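Long-range contacts in CDP-glucose-4,6-dehydratase (Yersinia pseudotuberculosis, PDB 1RKX), which catalyses the NAD-dependent removal of water from CDP-D-glucose, giving CDP-4-keto-6-deoxy-D-glucose: residues C[19-24]-C[233-238]; C[25-30]-C[345-350]; C[85-90]-C[128-133]. All blocks are in the same frame, centred on the assembly; numbering follows the deposited sequence.

In the fold
Interactions 1 and 3 lie in the core of the chain and both touch NAD, whereas interaction 2 sits farther out, still largely buried but with partly exposed Ile347 at its outer side. Interactions 1 and 2 share helix 20-31: its first turn meets the coenzyme and Val235, and its later turns meet helix 342-355, with Trp24 packing against both partners. Their chemistry across the gap is apolar, each with a methyl group seated over an indole. Interaction 3 differs in being built from backbone hydrogen bonds between parallel strands, which give way to coenzyme-binding loops. Met87 of interaction 3 lies against helix 20-31, beside Lys21 and Leu25.

Interaction 1 (C[19-24]-C[233-238]). With NAD (nicotinamide-adenine-dinucleotide), chain G.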
loop_
_atom_site.group_PDB
_atom_site.type_symbol
_atom_site.label_atom_id
_atom_site.label_comp_id
_atom_site.label_asym_id
_atom_site.label_seq_id
_atom_site.Cartn_x
_atom_site.Cartn_y
_atom_site.Cartn_z
ATOM N N GLY C 19 -29.039 17.124 17.724
ATOM C CA GLY C 19 -29.230 16.352 16.510
ATOM C C GLY C 19 -29.699 14.928 16.761
ATOM O O GLY C 19 -29.985 14.540 17.898
ATOM N N PHE C 20 -29.765 14.147 15.686
ATOM C CA PHE C 20 -30.215 12.760 15.747
ATOM C C PHE C 20 -29.336 11.869 16.620
ATOM O O PHE C 20 -29.795 11.343 17.639
ATOM C CB PHE C 20 -30.305 12.196 14.321
ATOM C CG PHE C 20 -30.656 10.732 14.254
ATOM C CD1 PHE C 20 -31.816 10.246 14.857
ATOM C CD2 PHE C 20 -29.849 9.849 13.540
ATOM C CE1 PHE C 20 -32.173 8.897 14.747
ATOM C CE2 PHE C 20 -30.191 8.499 13.420
ATOM C CZ PHE C 20 -31.358 8.021 14.024
ATOM N N LYS C 21 -28.077 11.688 16.231
ATOM C CA LYS C 21 -27.176 10.844 17.008
ATOM C C LYS C 21 -26.889 11.444 18.375
ATOM O O LYS C 21 -26.824 10.728 19.376
ATOM C CB LYS C 21 -25.855 10.628 16.263
ATOM C CG LYS C 21 -25.997 9.835 14.964
ATOM C CD LYS C 21 -24.665 9.686 14.245
ATOM C CE LYS C 21 -23.658 8.904 15.077
ATOM N NZ LYS C 21 -22.343 8.758 14.384
ATOM N N GLY C 22 -26.716 12.761 18.410
ATOM C CA GLY C 22 -26.432 13.445 19.657
ATOM C C GLY C 22 -27.547 13.319 20.675
ATOM O O GLY C 22 -27.283 13.207 21.871
ATOM N N GLY C 23 -28.787 13.356 20.197
ATOM C CA GLY C 23 -29.931 13.229 21.081
ATOM C C GLY C 23 -29.986 11.842 21.693
ATOM O O GLY C 23 -30.158 11.693 22.905
ATOM N N TRP C 24 -29.840 10.810 20.869
ATOM C CA TRP C 24 -29.868 9.454 21.414
ATOM C C TRP C 24 -28.722 9.256 22.405
ATOM O O TRP C 24 -28.911 8.652 23.459
ATOM C CB TRP C 24 -29.786 8.403 20.297
ATOM C CG TRP C 24 -31.109 8.136 19.627
ATOM C CD1 TRP C 24 -31.532 8.605 18.424
ATOM C CD2 TRP C 24 -32.182 7.339 20.147
ATOM N NE1 TRP C 24 -32.807 8.150 18.153
ATOM C CE2 TRP C 24 -33.227 7.370 19.197
ATOM C CE3 TRP C 24 -32.359 6.601 21.327
ATOM C CZ2 TRP C 24 -34.439 6.689 19.388
ATOM C CZ3 TRP C 24 -33.566 5.921 21.520
ATOM C CH2 TRP C 24 -34.589 5.973 20.551
ATOM N N GLN C 233 -27.446 0.493 10.019
ATOM C CA GLN C 233 -27.319 0.078 11.412
ATOM C C GLN C 233 -28.143 0.999 12.301
ATOM O O GLN C 233 -28.240 2.204 12.050
ATOM C CB GLN C 233 -25.856 0.109 11.857
ATOM C CG GLN C 233 -25.174 1.458 11.669
ATOM C CD GLN C 233 -23.706 1.432 12.044
ATOM O OE1 GLN C 233 -22.939 2.323 11.662
ATOM N NE2 GLN C 233 -23.306 0.415 12.805
ATOM N N HIS C 234 -28.746 0.428 13.336
ATOM C CA HIS C 234 -29.545 1.223 14.254
ATOM C C HIS C 234 -28.588 2.188 14.941
ATOM O O HIS C 234 -27.443 1.836 15.248
ATOM C CB HIS C 234 -30.235 0.318 15.276
ATOM C CG HIS C 234 -31.257 1.021 16.113
ATOM N ND1 HIS C 234 -30.920 1.836 17.173
ATOM C CD2 HIS C 234 -32.608 1.044 16.035
ATOM C CE1 HIS C 234 -32.021 2.329 17.714
ATOM N NE2 HIS C 234 -33.059 1.865 17.041
ATOM N N VAL C 235 -29.061 3.406 15.178
ATOM C CA VAL C 235 -28.251 4.441 15.802
ATOM C C VAL C 235 -27.579 4.008 17.108
ATOM O O VAL C 235 -26.480 4.456 17.422
ATOM C CB VAL C 235 -29.094 5.727 16.039
ATOM C CG1 VAL C 235 -30.286 5.426 16.944
ATOM C CG2 VAL C 235 -28.216 6.825 16.630
ATOM N N LEU C 236 -28.221 3.126 17.867
ATOM C CA LEU C 236 -27.627 2.684 19.122
ATOM C C LEU C 236 -26.397 1.783 18.944
ATOM O O LEU C 236 -25.589 1.652 19.861
ATOM C CB LEU C 236 -28.678 1.974 19.979
ATOM C CG LEU C 236 -29.884 2.833 20.381
ATOM C CD1 LEU C 236 -30.859 1.997 21.199
ATOM C CD2 LEU C 236 -29.415 4.054 21.180
ATOM N N GLU C 237 -26.248 1.172 17.771
ATOM C CA GLU C 237 -25.106 0.291 17.518
ATOM C C GLU C 237 -23.775 1.054 17.573
ATOM O O GLU C 237 -22.909 0.728 18.381
ATOM C CB GLU C 237 -25.279 -0.419 16.170
ATOM C CG GLU C 237 -26.579 -1.235 16.073
ATOM C CD GLU C 237 -26.441 -2.680 16.549
ATOM O OE1 GLU C 237 -25.783 -2.931 17.587
ATOM O OE2 GLU C 237 -27.009 -3.574 15.886
ATOM N N PRO C 238 -23.584 2.068 16.711
ATOM C CA PRO C 238 -22.304 2.770 16.811
ATOM C C PRO C 238 -22.167 3.505 18.144
ATOM O O PRO C 238 -21.074 3.582 18.702
ATOM C CB PRO C 238 -22.328 3.723 15.614
ATOM C CG PRO C 238 -23.802 3.956 15.384
ATOM C CD PRO C 238 -24.367 2.565 15.567
HETATM P PA NAD G . -27.853 15.947 12.729
HETATM O O1A NAD G . -27.967 16.977 11.673
HETATM O O2A NAD G . -29.120 15.376 13.259
HETATM O O5B NAD G . -27.008 16.508 13.977
HETATM C C5B NAD G . -25.965 17.483 13.734
HETATM C C4B NAD G . -25.688 18.310 14.990
HETATM O O4B NAD G . -24.657 19.220 14.542
HETATM C C3B NAD G . -26.866 19.181 15.401
HETATM O O3B NAD G . -27.057 18.991 16.817
HETATM C C2B NAD G . -26.406 20.572 15.007
HETATM O O2B NAD G . -27.026 21.630 15.792
HETATM C C1B NAD G . -24.912 20.453 15.160
HETATM N N9A NAD G . -24.192 21.495 14.445
HETATM C C8A NAD G . -24.043 21.639 13.091
HETATM N N7A NAD G . -23.334 22.711 12.745
HETATM C C5A NAD G . -23.009 23.296 13.953
HETATM C C6A NAD G . -22.273 24.461 14.262
HETATM N N6A NAD G . -21.711 25.280 13.397
HETATM N N1A NAD G . -22.124 24.782 15.586
HETATM C C2A NAD G . -22.700 23.950 16.514
HETATM N N3A NAD G . -23.400 22.849 16.345
HETATM C C4A NAD G . -23.525 22.564 15.020
HETATM O O3 NAD G . -26.923 14.811 12.200
HETATM P PN NAD G . -26.452 13.401 12.885
HETATM O O1N NAD G . -27.007 12.368 12.006
HETATM O O2N NAD G . -26.991 13.352 14.268
HETATM O O5D NAD G . -24.877 13.455 12.746
HETATM C C5D NAD G . -24.116 13.454 13.959
HETATM C C4D NAD G . -22.634 13.423 13.640
HETATM O O4D NAD G . -22.415 12.121 13.002
HETATM C C3D NAD G . -22.073 14.435 12.641
HETATM O O3D NAD G . -20.693 14.683 12.979
HETATM C C2D NAD G . -22.189 13.683 11.322
HETATM O O2D NAD G . -21.295 14.239 10.344
HETATM C C1D NAD G . -21.793 12.294 11.750
HETATM N N1N NAD G . -22.237 11.277 10.804
HETATM C C2N NAD G . -23.574 10.849 10.722
HETATM C C3N NAD G . -23.974 9.740 9.800
HETATM C C7N NAD G . -25.384 9.314 9.815
HETATM O O7N NAD G . -25.691 8.378 9.060
HETATM N N7N NAD G . -26.327 9.883 10.595
HETATM C C4N NAD G . -22.942 9.187 8.841
HETATM C C5N NAD G . -21.582 9.773 9.044
HETATM C C6N NAD G . -21.270 10.701 9.925
#
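Val235 packs its two methyl groups and CB against Phe20, Lys21 and Trp24, the first turn of the helix that follows the glycine-rich loop of the Rossmann fold. The TGxxGxxG pattern of extended short-chain dehydrogenases runs from that loop into the helix, with Gly19 and Gly22 its second and third glycines.

The contact between the segments is apolar. Val235 CG1 occupies the position between its backbone N and carbonyl carbon (chi1 60°), and from there it stands over one face of Trp24, 3.8 Å from the centroid of the five-membered ring, a CH-pi contact. The same valine and Phe20 come at each other from opposite directions, Val235 CB lying obliquely to the ring, 3.8 Å from Phe20 CZ, while CG2 rests against the aliphatic part of Lys21, 4.1 Å from its CG. Leu236 adds CD2 at the six-membered end of the indole, 3.9 Å from Trp24 CE3. Trp24 NE1 is held by Gly199 O, which helps fix the rotation of the ring that Val235 covers.

The polar part faces the coenzyme. With Gly19 as N-cap and no side chain there, the pyrophosphate comes right up to the helix start. Phe20 N gives a nearly straight bond to NAD O2A (2.8 Å, 173°), and Lys21 N gives another to NAD O2N, also 2.8 Å. Each phosphate thus takes one N-H of the first turn, and the helix dipole probably adds to the attraction. Lys21 bends at chi3 and runs alongside the nicotinamide ribose, its NZ bonded to Tyr242 OH.

On the other segment, a capping bond shapes the turn from strand to helix. His234, whose NE2 reaches Glu349, takes Leu236 N on ND1 at 3.1 Å and 172°, the donor lying in the imidazole plane.

Interaction 2 (C[25-30]-C[345-350]); sequences LSLWLQ and YSITEI
Ile350 drives into helix 20-31 between Leu27 and Trp28, making this a helix-helix packing in which the helix that follows the first strand of the Rossmann domain crosses the C-terminal helix 342-355 steeply. The two short axes pass 9.9 Å apart at a signed angle of -76°, so contact is concentrated near the crossing, on one or two turns of each helix.

The tight half belongs to Ile350 and Trp28. The isoleucine spreads two branches over its partner. CG2 sits above the indole, 3.6 Å from the centroid of the five-membered ring and only 10° off its normal, a CH-pi contact with that ring, toward one end of the indole. CD1, at the end of the longer branch, reaches down to the backbone, 3.6 Å from Trp28 N, and also lies 4.0 Å from Leu27 CB. Trp28 carries CG anti to its backbone N (chi1 -161°), which slants the indole outward and back toward the start of the helix, a face turned to Ile350. Trp24, one turn earlier, also packs on Ile350, while Ser240 and Leu243 of helix 236-251 touch the Trp28 side chain, so this half is enclosed by three helices.

Toward the other side the fit relaxes. Leu27 points at helix 342-355 and splits its methyls between two residues. CD1 meets Ser346 CB at 3.9 Å, so the serine contributes its carbon to the leucine, while its OG is engaged within its own surroundings by Met342 O and Trp332 NE1. Ile347, partly exposed, leans in from the outer edge and also touches Thr31. The loosest of the apolar pairs closes this edge, Leu27 CD2 standing 4.2 Å from Ile347 CD1.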
loop_
_atom_site.group_PDB
_atom_site.type_symbol
_atom_site.label_atom_id
_atom_site.label_comp_id
_atom_site.label_asym_id
_atom_site.label_seq_id
_atom_site.Cartn_x
_atom_site.Cartn_y
_atom_site.Cartn_z
ATOM N N LEU C 25 -27.539 9.768 22.078
ATOM C CA LEU C 25 -26.398 9.625 22.983
ATOM C C LEU C 25 -26.641 10.364 24.302
ATOM O O LEU C 25 -26.355 9.830 25.381
ATOM C CB LEU C 25 -25.108 10.151 22.346
ATOM C CG LEU C 25 -23.867 9.986 23.241
ATOM C CD1 LEU C 25 -23.612 8.506 23.505
ATOM C CD2 LEU C 25 -22.647 10.618 22.581
ATOM N N SER C 26 -27.155 11.586 24.214
ATOM C CA SER C 26 -27.432 12.378 25.410
ATOM C C SER C 26 -28.455 11.677 26.298
ATOM O O SER C 26 -28.284 11.614 27.516
ATOM C CB SER C 26 -27.928 13.770 25.021
ATOM O OG SER C 26 -26.891 14.494 24.375
ATOM N N LEU C 27 -29.514 11.149 25.687
ATOM C CA LEU C 27 -30.543 10.431 26.437
ATOM C C LEU C 27 -29.934 9.207 27.112
ATOM O O LEU C 27 -30.238 8.905 28.270
ATOM C CB LEU C 27 -31.671 9.977 25.514
ATOM C CG LEU C 27 -32.660 11.030 25.018
ATOM C CD1 LEU C 27 -33.586 10.415 23.968
ATOM C CD2 LEU C 27 -33.458 11.571 26.206
ATOM N N TRP C 28 -29.069 8.505 26.384
ATOM C CA TRP C 28 -28.417 7.307 26.906
ATOM C C TRP C 28 -27.566 7.661 28.122
ATOM O O TRP C 28 -27.648 7.006 29.163
ATOM C CB TRP C 28 -27.534 6.668 25.827
ATOM C CG TRP C 28 -27.189 5.218 26.088
ATOM C CD1 TRP C 28 -27.155 4.578 27.299
ATOM C CD2 TRP C 28 -26.806 4.239 25.110
ATOM N NE1 TRP C 28 -26.777 3.265 27.134
ATOM C CE2 TRP C 28 -26.557 3.030 25.801
ATOM C CE3 TRP C 28 -26.649 4.268 23.718
ATOM C CZ2 TRP C 28 -26.158 1.857 25.143
ATOM C CZ3 TRP C 28 -26.250 3.097 23.061
ATOM C CH2 TRP C 28 -26.011 1.910 23.780
ATOM N N LEU C 29 -26.751 8.703 27.983
ATOM C CA LEU C 29 -25.888 9.164 29.066
ATOM C C LEU C 29 -26.733 9.565 30.278
ATOM O O LEU C 29 -26.393 9.232 31.415
ATOM C CB LEU C 29 -25.048 10.359 28.597
ATOM C CG LEU C 29 -23.951 10.042 27.573
ATOM C CD1 LEU C 29 -23.398 11.329 26.961
ATOM C CD2 LEU C 29 -22.841 9.252 28.261
ATOM N N GLN C 30 -27.828 10.279 30.030
ATOM C CA GLN C 30 -28.713 10.700 31.116
ATOM C C GLN C 30 -29.256 9.494 31.883
ATOM O O GLN C 30 -29.229 9.475 33.116
ATOM C CB GLN C 30 -29.878 11.527 30.572
ATOM C CG GLN C 30 -29.461 12.859 29.961
ATOM C CD GLN C 30 -30.612 13.592 29.301
ATOM O OE1 GLN C 30 -30.402 14.441 28.425
ATOM N NE2 GLN C 30 -31.834 13.279 29.717
ATOM N N TYR C 345 -40.470 6.459 25.917
ATOM C CA TYR C 345 -40.367 5.410 24.907
ATOM C C TYR C 345 -38.917 5.237 24.469
ATOM O O TYR C 345 -38.428 4.115 24.338
ATOM C CB TYR C 345 -41.224 5.743 23.684
ATOM C CG TYR C 345 -41.335 4.595 22.703
ATOM C CD1 TYR C 345 -42.344 3.637 22.832
ATOM C CD2 TYR C 345 -40.416 4.451 21.661
ATOM C CE1 TYR C 345 -42.437 2.566 21.945
ATOM C CE2 TYR C 345 -40.496 3.383 20.769
ATOM C CZ TYR C 345 -41.511 2.446 20.918
ATOM O OH TYR C 345 -41.614 1.388 20.045
ATOM N N SER C 346 -38.224 6.353 24.251
ATOM C CA SER C 346 -36.827 6.302 23.819
ATOM C C SER C 346 -35.933 5.723 24.902
ATOM O O SER C 346 -34.971 5.016 24.607
ATOM C CB SER C 346 -36.338 7.698 23.419
ATOM O OG SER C 346 -37.058 8.165 22.291
ATOM N N ILE C 347 -36.252 6.015 26.157
ATOM C CA ILE C 347 -35.466 5.489 27.267
ATOM C C ILE C 347 -35.608 3.972 27.294
ATOM O O ILE C 347 -34.637 3.244 27.503
ATOM C CB ILE C 347 -35.953 6.047 28.622
ATOM C CG1 ILE C 347 -35.824 7.572 28.634
ATOM C CG2 ILE C 347 -35.151 5.422 29.761
ATOM C CD1 ILE C 347 -34.427 8.074 28.349
ATOM N N THR C 348 -36.833 3.500 27.088
ATOM C CA THR C 348 -37.095 2.066 27.076
ATOM C C THR C 348 -36.369 1.408 25.906
ATOM O O THR C 348 -35.893 0.280 26.025
ATOM C CB THR C 348 -38.607 1.779 26.972
ATOM O OG1 THR C 348 -39.256 2.230 28.168
ATOM C CG2 THR C 348 -38.863 0.285 26.793
ATOM N N GLU C 349 -36.284 2.110 24.777
ATOM C CA GLU C 349 -35.594 1.561 23.618
ATOM C C GLU C 349 -34.131 1.348 23.968
ATOM O O GLU C 349 -33.538 0.329 23.621
ATOM C CB GLU C 349 -35.716 2.496 22.415
ATOM C CG GLU C 349 -35.122 1.912 21.152
ATOM C CD GLU C 349 -36.076 1.980 19.981
ATOM O OE1 GLU C 349 -37.259 1.620 20.155
ATOM O OE2 GLU C 349 -35.643 2.382 18.883
ATOM N N ILE C 350 -33.548 2.317 24.665
ATOM C CA ILE C 350 -32.159 2.208 25.076
ATOM C C ILE C 350 -32.008 1.020 26.016
ATOM O O ILE C 350 -31.043 0.261 25.917
ATOM C CB ILE C 350 -31.690 3.496 25.783
ATOM C CG1 ILE C 350 -31.552 4.621 24.748
ATOM C CG2 ILE C 350 -30.370 3.250 26.507
ATOM C CD1 ILE C 350 -31.389 6.008 25.345
#

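Interaction 3 (C[85-90]-C[128-133]); sequences FHMAAQ and VNITSD. With NAD (nicotinamide-adenine-dinucleotide), chain G.
Met87 presses its CG unusually close to Ile130, 3.5 Å from both CG1 and CD1, just where two parallel strands of the Rossmann sheet end and their chains part around NAD. Its CG lies beside the backbone N (chi1 -72°), which sends the methionine across the isoleucine branch.

Before the parting, the pairing is regular. His86 N bonds to Val128 O at 2.9 Å, and His86 O takes Ile130 N at 3.0 Å, so His86 is gripped through both its backbone groups. Phe85 and Val128 lie side by side on one face of the sheet, CD2 of the ring 3.7 Å from Val128 CB; His86 and Asn129 do the same on the opposite face.

Past the strands, the nicotinamide ribose settles between the loops. NAD O3D donates to Met87 O, and Ile130 CG2 packs 3.5 Å from NAD O4D. One water joins Ala88 O, Ile130 O and NAD O3D. Ala89 N reaches the other sugar, the adenosine ribose, with a longer bond of 3.3 Å to NAD O4B.

Strand 11-15 flanks the pair on one side, with Thr15 OG1 holding His86 ND1, and strand 187-192 on the other. Helices 20-31 and 236-251 cover the Phe85 face, through Leu25, Tyr242, Ala246 and Leu249.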
loop_
_atom_site.group_PDB
_atom_site.type_symbol
_atom_site.label_atom_id
_atom_site.label_comp_id
_atom_site.label_asym_id
_atom_site.label_seq_id
_atom_site.Cartn_x
_atom_site.Cartn_y
_atom_site.Cartn_z
ATOM N N PHE C 85 -17.665 14.222 23.774
ATOM C CA PHE C 85 -18.094 13.570 22.540
ATOM C C PHE C 85 -18.371 14.704 21.561
ATOM O O PHE C 85 -19.282 15.514 21.781
ATOM C CB PHE C 85 -19.381 12.765 22.738
ATOM C CG PHE C 85 -19.196 11.494 23.518
ATOM C CD1 PHE C 85 -19.425 11.467 24.892
ATOM C CD2 PHE C 85 -18.816 10.316 22.877
ATOM C CE1 PHE C 85 -19.281 10.278 25.619
ATOM C CE2 PHE C 85 -18.668 9.120 23.590
ATOM C CZ PHE C 85 -18.903 9.101 24.966
ATOM N N HIS C 86 -17.585 14.779 20.491
ATOM C CA HIS C 86 -17.770 15.829 19.498
ATOM C C HIS C 86 -18.576 15.297 18.322
ATOM O O HIS C 86 -18.048 14.575 17.475
ATOM C CB HIS C 86 -16.405 16.351 19.030
ATOM C CG HIS C 86 -16.482 17.392 17.952
ATOM N ND1 HIS C 86 -17.329 18.478 18.021
ATOM C CD2 HIS C 86 -15.808 17.516 16.783
ATOM C CE1 HIS C 86 -17.176 19.224 16.940
ATOM N NE2 HIS C 86 -16.257 18.662 16.173
ATOM N N MET C 87 -19.860 15.647 18.279
ATOM C CA MET C 87 -20.722 15.199 17.199
ATOM C C MET C 87 -21.279 16.317 16.333
ATOM O O MET C 87 -21.930 16.051 15.325
ATOM C CB MET C 87 -21.872 14.355 17.750
ATOM C CG MET C 87 -21.421 12.990 18.234
ATOM S SD MET C 87 -22.757 11.789 18.323
ATOM C CE MET C 87 -23.399 12.163 19.907
ATOM N N ALA C 88 -21.031 17.565 16.718
ATOM C CA ALA C 88 -21.526 18.696 15.946
ATOM C C ALA C 88 -20.773 18.802 14.621
ATOM O O ALA C 88 -19.541 18.735 14.582
ATOM C CB ALA C 88 -21.373 19.993 16.740
ATOM N N ALA C 89 -21.524 18.966 13.539
ATOM C CA ALA C 89 -20.935 19.087 12.217
ATOM C C ALA C 89 -22.015 19.353 11.178
ATOM O O ALA C 89 -23.198 19.161 11.448
ATOM C CB ALA C 89 -20.189 17.792 11.860
ATOM N N GLN C 90 -21.593 19.814 10.002
ATOM C CA GLN C 90 -22.495 20.031 8.864
ATOM C C GLN C 90 -22.386 18.612 8.298
ATOM O O GLN C 90 -21.380 18.258 7.673
ATOM C CB GLN C 90 -21.890 21.057 7.901
ATOM C CG GLN C 90 -22.824 21.551 6.801
ATOM C CD GLN C 90 -23.385 20.421 5.962
ATOM O OE1 GLN C 90 -24.360 19.786 6.341
ATOM N NE2 GLN C 90 -22.757 20.158 4.820
ATOM N N VAL C 128 -13.828 11.735 22.314
ATOM C CA VAL C 128 -14.274 10.897 21.220
ATOM C C VAL C 128 -14.814 11.818 20.139
ATOM O O VAL C 128 -15.889 12.404 20.273
ATOM C CB VAL C 128 -15.375 9.920 21.667
ATOM C CG1 VAL C 128 -15.924 9.171 20.454
ATOM C CG2 VAL C 128 -14.803 8.929 22.672
ATOM N N ASN C 129 -14.043 11.951 19.070
ATOM C CA ASN C 129 -14.423 12.812 17.970
ATOM C C ASN C 129 -15.087 12.023 16.849
ATOM O O ASN C 129 -14.458 11.185 16.208
ATOM C CB ASN C 129 -13.187 13.548 17.446
ATOM C CG ASN C 129 -13.472 14.323 16.185
ATOM O OD1 ASN C 129 -14.611 14.716 15.934
ATOM N ND2 ASN C 129 -12.435 14.565 15.386
ATOM N N ILE C 130 -16.364 12.299 16.627
ATOM C CA ILE C 130 -17.129 11.639 15.581
ATOM C C ILE C 130 -16.821 12.293 14.236
ATOM O O ILE C 130 -17.094 13.481 14.025
ATOM C CB ILE C 130 -18.655 11.741 15.831
ATOM C CG1 ILE C 130 -19.072 10.795 16.958
ATOM C CG2 ILE C 130 -19.425 11.386 14.563
ATOM C CD1 ILE C 130 -18.476 11.138 18.305
ATOM N N THR C 131 -16.242 11.518 13.330
ATOM C CA THR C 131 -15.938 12.046 12.009
ATOM C C THR C 131 -16.964 11.454 11.048
ATOM O O THR C 131 -18.113 11.907 11.025
ATOM C CB THR C 131 -14.479 11.707 11.596
ATOM O OG1 THR C 131 -14.270 10.292 11.623
ATOM C CG2 THR C 131 -13.506 12.377 12.556
ATOM N N SER C 132 -16.591 10.430 10.285
ATOM C CA SER C 132 -17.539 9.825 9.353
ATOM C C SER C 132 -16.950 8.610 8.668
ATOM O O SER C 132 -15.739 8.464 8.606
ATOM C CB SER C 132 -17.945 10.840 8.278
ATOM O OG SER C 132 -18.797 10.243 7.308
ATOM N N ASP C 133 -17.810 7.729 8.167
ATOM C CA ASP C 133 -17.325 6.566 7.441
ATOM C C ASP C 133 -16.779 7.091 6.103
ATOM O O ASP C 133 -15.988 6.422 5.436
ATOM C CB ASP C 133 -18.459 5.548 7.215
ATOM C CG ASP C 133 -19.607 6.111 6.396
ATOM O OD1 ASP C 133 -20.022 7.260 6.669
ATOM O OD2 ASP C 133 -20.106 5.397 5.490
HETATM P PA NAD G . -27.853 15.947 12.729
HETATM O O1A NAD G . -27.967 16.977 11.673
HETATM O O2A NAD G . -29.120 15.376 13.259
HETATM O O5B NAD G . -27.008 16.508 13.977
HETATM C C5B NAD G . -25.965 17.483 13.734
HETATM C C4B NAD G . -25.688 18.310 14.990
HETATM O O4B NAD G . -24.657 19.220 14.542
HETATM C C3B NAD G . -26.866 19.181 15.401
HETATM O O3B NAD G . -27.057 18.991 16.817
HETATM C C2B NAD G . -26.406 20.572 15.007
HETATM O O2B NAD G . -27.026 21.630 15.792
HETATM C C1B NAD G . -24.912 20.453 15.160
HETATM N N9A NAD G . -24.192 21.495 14.445
HETATM C C8A NAD G . -24.043 21.639 13.091
HETATM N N7A NAD G . -23.334 22.711 12.745
HETATM C C5A NAD G . -23.009 23.296 13.953
HETATM C C6A NAD G . -22.273 24.461 14.262
HETATM N N6A NAD G . -21.711 25.280 13.397
HETATM N N1A NAD G . -22.124 24.782 15.586
HETATM C C2A NAD G . -22.700 23.950 16.514
HETATM N N3A NAD G . -23.400 22.849 16.345
HETATM C C4A NAD G . -23.525 22.564 15.020
HETATM O O3 NAD G . -26.923 14.811 12.200
HETATM P PN NAD G . -26.452 13.401 12.885
HETATM O O1N NAD G . -27.007 12.368 12.006
HETATM O O2N NAD G . -26.991 13.352 14.268
HETATM O O5D NAD G . -24.877 13.455 12.746
HETATM C C5D NAD G . -24.116 13.454 13.959
HETATM C C4D NAD G . -22.634 13.423 13.640
HETATM O O4D NAD G . -22.415 12.121 13.002
HETATM C C3D NAD G . -22.073 14.435 12.641
HETATM O O3D NAD G . -20.693 14.683 12.979
HETATM C C2D NAD G . -22.189 13.683 11.322
HETATM O O2D NAD G . -21.295 14.239 10.344
HETATM C C1D NAD G . -21.793 12.294 11.750
HETATM N N1N NAD G . -22.237 11.277 10.804
HETATM C C2N NAD G . -23.574 10.849 10.722
HETATM C C3N NAD G . -23.974 9.740 9.800
HETATM C C7N NAD G . -25.384 9.314 9.815
HETATM O O7N NAD G . -25.691 8.378 9.060
HETATM N N7N NAD G . -26.327 9.883 10.595
HETATM C C4N NAD G . -22.942 9.187 8.841
HETATM C C5N NAD G . -21.582 9.773 9.044
HETATM C C6N NAD G . -21.270 10.701 9.925
HETATM O O HOH W 1 -18.669 15.887 14.656
#